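Local coordinates for maltose/maltodextrin-binding protein (PDB 2GH9) that binds maltotriose in the cleft of a periplasmic binding protein fold and probably serves the uptake of maltodextrins in a thermophilic bacterium, at residues 171-176 with 184-189; 191-196 with 365-370. One frame throughout, in Å; residues are numbered along the deposited sequence.

Contact 1 (171-176 with 184-189); sequences VFAKDA and KLLIGG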
loop_
_atom_site.group_PDB
_atom_site.type_symbol
_atom_site.label_atom_id
_atom_site.label_comp_id
_atom_site.label_asym_id
_atom_site.label_seq_id
_atom_site.Cartn_x
_atom_site.Cartn_y
_atom_site.Cartn_z
ATOM N N VAL A 171 5.092 -5.286 12.446
ATOM C CA VAL A 171 4.303 -4.615 13.451
ATOM C C VAL A 171 4.308 -5.417 14.751
ATOM O O VAL A 171 4.452 -4.856 15.831
ATOM C CB VAL A 171 2.839 -4.394 12.975
ATOM C CG1 VAL A 171 1.979 -3.835 14.111
ATOM C CG2 VAL A 171 2.805 -3.442 11.784
ATOM N N PHE A 172 4.150 -6.728 14.620
ATOM C CA PHE A 172 4.018 -7.642 15.753
ATOM C C PHE A 172 5.100 -8.717 15.712
ATOM O O PHE A 172 5.495 -9.161 14.635
ATOM C CB PHE A 172 2.677 -8.365 15.688
ATOM C CG PHE A 172 1.475 -7.468 15.675
ATOM C CD1 PHE A 172 1.108 -6.752 16.801
ATOM C CD2 PHE A 172 0.660 -7.407 14.558
ATOM C CE1 PHE A 172 -0.043 -5.951 16.796
ATOM C CE2 PHE A 172 -0.479 -6.628 14.551
ATOM C CZ PHE A 172 -0.834 -5.897 15.664
ATOM N N ALA A 173 5.551 -9.154 16.888
ATOM C CA ALA A 173 6.454 -10.301 17.007
ATOM C C ALA A 173 5.744 -11.596 16.578
ATOM O O ALA A 173 4.536 -11.731 16.768
ATOM C CB ALA A 173 6.962 -10.415 18.449
ATOM N N LYS A 174 6.489 -12.515 15.961
ATOM C CA LYS A 174 5.987 -13.865 15.638
ATOM C C LYS A 174 6.118 -14.749 16.865
ATOM O O LYS A 174 7.142 -14.713 17.551
ATOM C CB LYS A 174 6.779 -14.513 14.501
ATOM C CG LYS A 174 6.484 -13.995 13.112
ATOM C CD LYS A 174 7.236 -14.823 12.068
ATOM C CE LYS A 174 7.208 -14.164 10.698
ATOM N NZ LYS A 174 8.134 -14.839 9.717
ATOM N N ASP A 175 5.104 -15.574 17.121
ATOM C CA ASP A 175 4.985 -16.241 18.414
ATOM C C ASP A 175 4.963 -17.767 18.381
ATOM O O ASP A 175 4.152 -18.399 17.670
ATOM C CB ASP A 175 3.738 -15.740 19.131
ATOM C CG ASP A 175 3.770 -16.005 20.632
ATOM O OD1 ASP A 175 4.327 -17.055 21.052
ATOM O OD2 ASP A 175 3.219 -15.163 21.388
ATOM N N ALA A 176 5.849 -18.327 19.209
ATOM C CA ALA A 176 5.918 -19.752 19.496
ATOM C C ALA A 176 6.505 -20.462 18.298
ATOM O O ALA A 176 7.676 -20.852 18.318
ATOM C CB ALA A 176 4.532 -20.315 19.869
ATOM N N LYS A 184 2.427 -8.381 21.381
ATOM C CA LYS A 184 3.836 -7.960 21.333
ATOM C C LYS A 184 4.166 -7.033 20.146
ATOM O O LYS A 184 4.615 -7.492 19.091
ATOM C CB LYS A 184 4.736 -9.193 21.283
ATOM C CG LYS A 184 4.765 -10.025 22.585
ATOM C CD LYS A 184 5.418 -11.398 22.322
ATOM C CE LYS A 184 5.247 -12.355 23.502
ATOM N NZ LYS A 184 5.260 -13.784 23.041
ATOM N N LEU A 185 3.950 -5.730 20.327
ATOM C CA LEU A 185 4.327 -4.757 19.303
ATOM C C LEU A 185 5.839 -4.744 19.143
ATOM O O LEU A 185 6.565 -5.047 20.092
ATOM C CB LEU A 185 3.887 -3.341 19.663
ATOM C CG LEU A 185 2.445 -2.880 19.479
ATOM C CD1 LEU A 185 2.363 -1.422 19.904
ATOM C CD2 LEU A 185 1.954 -3.046 18.052
ATOM N N LEU A 186 6.295 -4.396 17.937
ATOM C CA LEU A 186 7.715 -4.180 17.657
ATOM C C LEU A 186 8.021 -2.737 17.247
ATOM O O LEU A 186 9.184 -2.390 17.038
ATOM C CB LEU A 186 8.200 -5.151 16.573
ATOM C CG LEU A 186 8.294 -6.602 17.032
ATOM C CD1 LEU A 186 8.679 -7.510 15.893
ATOM C CD2 LEU A 186 9.280 -6.721 18.204
ATOM N N ILE A 187 6.988 -1.897 17.182
ATOM C CA ILE A 187 7.131 -0.520 16.705
ATOM C C ILE A 187 7.149 0.523 17.831
ATOM O O ILE A 187 7.171 1.717 17.569
ATOM C CB ILE A 187 6.052 -0.178 15.635
ATOM C CG1 ILE A 187 4.636 -0.379 16.181
ATOM C CG2 ILE A 187 6.290 -1.040 14.368
ATOM C CD1 ILE A 187 3.557 0.473 15.453
ATOM N N GLY A 188 7.132 0.057 19.083
ATOM C CA GLY A 188 7.275 0.926 20.246
ATOM C C GLY A 188 8.685 0.839 20.803
ATOM O O GLY A 188 9.612 0.349 20.131
ATOM N N GLY A 189 8.852 1.333 22.034
ATOM C CA GLY A 189 10.144 1.292 22.720
ATOM C C GLY A 189 11.211 2.082 21.998
ATOM O O GLY A 189 10.926 3.134 21.441
#

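Contact 2 (191-196 with 365-370); sequences VGEKAL and KIVEDM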
loop_
_atom_site.group_PDB
_atom_site.type_symbol
_atom_site.label_atom_id
_atom_site.label_comp_id
_atom_site.label_asym_id
_atom_site.label_seq_id
_atom_site.Cartn_x
_atom_site.Cartn_y
_atom_site.Cartn_z
ATOM N N VAL A 191 12.933 1.393 19.234
ATOM C CA VAL A 191 12.756 1.407 17.776
ATOM C C VAL A 191 11.881 2.590 17.413
ATOM O O VAL A 191 12.220 3.362 16.529
ATOM C CB VAL A 191 12.094 0.114 17.246
ATOM C CG1 VAL A 191 11.702 0.269 15.748
ATOM C CG2 VAL A 191 13.012 -1.064 17.437
ATOM N N GLY A 192 10.756 2.706 18.119
ATOM C CA GLY A 192 9.767 3.742 17.881
ATOM C C GLY A 192 10.289 5.139 18.149
ATOM O O GLY A 192 10.049 6.061 17.380
ATOM N N GLU A 193 11.017 5.286 19.253
ATOM C CA GLU A 193 11.623 6.574 19.599
ATOM C C GLU A 193 12.621 7.031 18.524
ATOM O O GLU A 193 12.609 8.187 18.105
ATOM C CB GLU A 193 12.314 6.475 20.960
ATOM C CG GLU A 193 11.350 6.256 22.122
ATOM C CD GLU A 193 12.069 5.910 23.448
ATOM O OE1 GLU A 193 13.197 6.394 23.653
ATOM O OE2 GLU A 193 11.498 5.147 24.270
ATOM N N LYS A 194 13.464 6.116 18.056
ATOM C CA LYS A 194 14.454 6.468 17.030
ATOM C C LYS A 194 13.806 6.771 15.670
ATOM O O LYS A 194 14.238 7.691 14.967
ATOM C CB LYS A 194 15.503 5.376 16.892
ATOM C CG LYS A 194 16.401 5.187 18.125
ATOM C CD LYS A 194 16.957 3.762 18.167
ATOM C CE LYS A 194 17.913 3.518 19.316
ATOM N NZ LYS A 194 18.093 2.054 19.600
ATOM N N ALA A 195 12.786 5.991 15.298
ATOM C CA ALA A 195 12.049 6.237 14.067
ATOM C C ALA A 195 11.414 7.611 14.106
ATOM O O ALA A 195 11.550 8.387 13.165
ATOM C CB ALA A 195 10.976 5.174 13.839
ATOM N N LEU A 196 10.725 7.918 15.203
ATOM C CA LEU A 196 10.022 9.201 15.316
ATOM C C LEU A 196 10.964 10.413 15.347
ATOM O O LEU A 196 10.630 11.465 14.794
ATOM C CB LEU A 196 9.129 9.233 16.554
ATOM C CG LEU A 196 7.881 8.356 16.549
ATOM C CD1 LEU A 196 7.026 8.699 17.791
ATOM C CD2 LEU A 196 7.104 8.550 15.249
ATOM N N LYS A 365 7.521 9.670 25.442
ATOM C CA LYS A 365 6.155 9.556 25.992
ATOM C C LYS A 365 5.115 9.290 24.904
ATOM O O LYS A 365 4.176 8.512 25.115
ATOM C CB LYS A 365 5.762 10.815 26.767
ATOM C CG LYS A 365 6.463 10.949 28.121
ATOM C CD LYS A 365 5.950 12.167 28.913
ATOM C CE LYS A 365 6.698 12.317 30.251
ATOM N NZ LYS A 365 6.457 13.657 30.904
ATOM N N ILE A 366 5.281 9.956 23.759
ATOM C CA ILE A 366 4.438 9.729 22.575
ATOM C C ILE A 366 4.417 8.239 22.239
ATOM O O ILE A 366 3.343 7.649 22.091
ATOM C CB ILE A 366 4.906 10.571 21.354
ATOM C CG1 ILE A 366 4.580 12.050 21.584
ATOM C CG2 ILE A 366 4.231 10.074 20.053
ATOM C CD1 ILE A 366 5.091 12.995 20.538
ATOM N N VAL A 367 5.598 7.626 22.164
ATOM C CA VAL A 367 5.691 6.190 21.884
ATOM C C VAL A 367 5.052 5.351 23.002
ATOM O O VAL A 367 4.381 4.340 22.729
ATOM C CB VAL A 367 7.161 5.748 21.648
ATOM C CG1 VAL A 367 7.253 4.235 21.486
ATOM C CG2 VAL A 367 7.746 6.462 20.427
ATOM N N GLU A 368 5.262 5.758 24.255
ATOM C CA GLU A 368 4.648 5.060 25.398
ATOM C C GLU A 368 3.118 5.067 25.304
ATOM O O GLU A 368 2.476 4.024 25.445
ATOM C CB GLU A 368 5.109 5.667 26.742
ATOM C CG GLU A 368 6.510 5.219 27.180
ATOM C CD GLU A 368 7.031 5.909 28.462
ATOM O OE1 GLU A 368 6.430 6.898 28.944
ATOM O OE2 GLU A 368 8.072 5.440 28.971
ATOM N N ASP A 369 2.559 6.245 25.052
ATOM C CA ASP A 369 1.120 6.442 24.908
ATOM C C ASP A 369 0.552 5.699 23.692
ATOM O O ASP A 369 -0.528 5.102 23.775
ATOM C CB ASP A 369 0.792 7.938 24.785
ATOM C CG ASP A 369 1.143 8.754 26.059
ATOM O OD1 ASP A 369 1.422 8.158 27.138
ATOM O OD2 ASP A 369 1.149 10.005 25.959
ATOM N N MET A 370 1.275 5.742 22.568
ATOM C CA MET A 370 0.898 4.980 21.374
ATOM C C MET A 370 0.729 3.508 21.721
ATOM O O MET A 370 -0.315 2.915 21.446
ATOM C CB MET A 370 1.967 5.133 20.285
ATOM C CG MET A 370 1.714 4.323 18.993
ATOM S SD MET A 370 3.190 4.258 17.946
ATOM C CE MET A 370 4.006 2.782 18.537
#

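Contact 1 (171-176 with 184-189)
A short antiparallel backbone pairing, closed at its outer end by a salt bridge, joins strand 172-175 to the loop that follows strand 179-181 and leads into helix 189-204. Phe172 and Leu185 form a non-hydrogen-bonded pair, with their CA atoms 4.6 Å apart. The bonds lie to each side of that pair: Ala173 N gives a nearly straight bond of 2.9 Å to Lys184 O, and Leu186 N gives one of 2.8 Å to Val171 O. The chain turns a corner at Lys184, which keeps the pairing short.

The side chains of Phe172 and Leu185 diverge at CB, yet Leu185 CD2 returns to within 3.7 Å of Phe172 CE1, meeting the ring obliquely. Val171 has CG1 anti to the backbone N (chi1 173°), which lays that methyl over the centre of one face of the Phe172 ring and alongside Leu185 CD2. Leu186 CD1 packs against the backbone of Ala173.

Farther out, the extended chain of Lys184 passes Ala173 CB and ends at Asp175, where NZ stands 3.0 Å from OD2 and above the carboxylate plane. With an alanine in place of this aspartate, the ammonium of Lys184 would probably lose its close counter-ion and its chain would be freer to swing, since Asp181 lies at long, weak ion-pair range. Val171 and Phe172 also pack on helix 341-357. The arrangement is that of a beta-hairpin, strands 172-175 and 179-181, whose returning chain pairs briefly again with the first strand before entering a helix.

Contact 2 (191-196 with 365-370)
Two helical segments, 191-196 and 365-370, pass with their axes 9.2 Å apart and their N-to-C directions at 127°, and the backbones come nearest at Gly192 and Val367, whose CA atoms are 6.2 Å apart. Val367 fills the middle of the interface. With CG1 anti to the backbone N (chi1 175°), its CG2 methyl is turned onto the chain of the other helix, 3.7 Å from Gly192 C and the same distance from Glu193 N. Gly192 lets the backbones come this near: a CB there would point toward the partner helix and crowd the other methyl, Val367 CG1.

One turn farther along, Leu196 sends a single methyl into the contact. CD1 reaches 3.5 Å from Val367 CG2 and 3.8 Å from Ile366 CG2, approaching both side chains obliquely and sitting against two neighbouring residues of the same helix. On the other flank the aliphatic part of Glu193 crosses Val367 at about a right angle, CG touching CG2, while its carboxylate extends beyond the apolar patch.

No hydrogen bond spans the two segments. Helix 341-357 packs on both, through Ile352 on Leu196 and Ala351 on Ile366, and Phe163 of helix 156-166 also covers Leu196. This is apolar helix-helix packing with a glycine at the point of nearest backbone approach, joining the C-terminal helix to helix 189-204 in the periplasmic binding protein fold.

Contact 1 and contact 2 follow one another along the chain and lie on the same side of the molecule, their centres about 14 Å apart. The loop that completes contact 1 runs straight into helix 189-204, the first partner of contact 2, whereas the second partner, helix 363-378, arrives some 170 residues later. The two contacts touch directly: Val367 CG1 lies 3.4 Å from Gly189 N, and Met370 CE is 3.5 Å from Ile187 O. Helix 341-357 packs against residues of both. Local hairpin pairing and long-range helix packing are thus continuous with each other, bringing the C-terminal helix against a region whose Val171 side chain lies about 10 Å from a bound glucose unit.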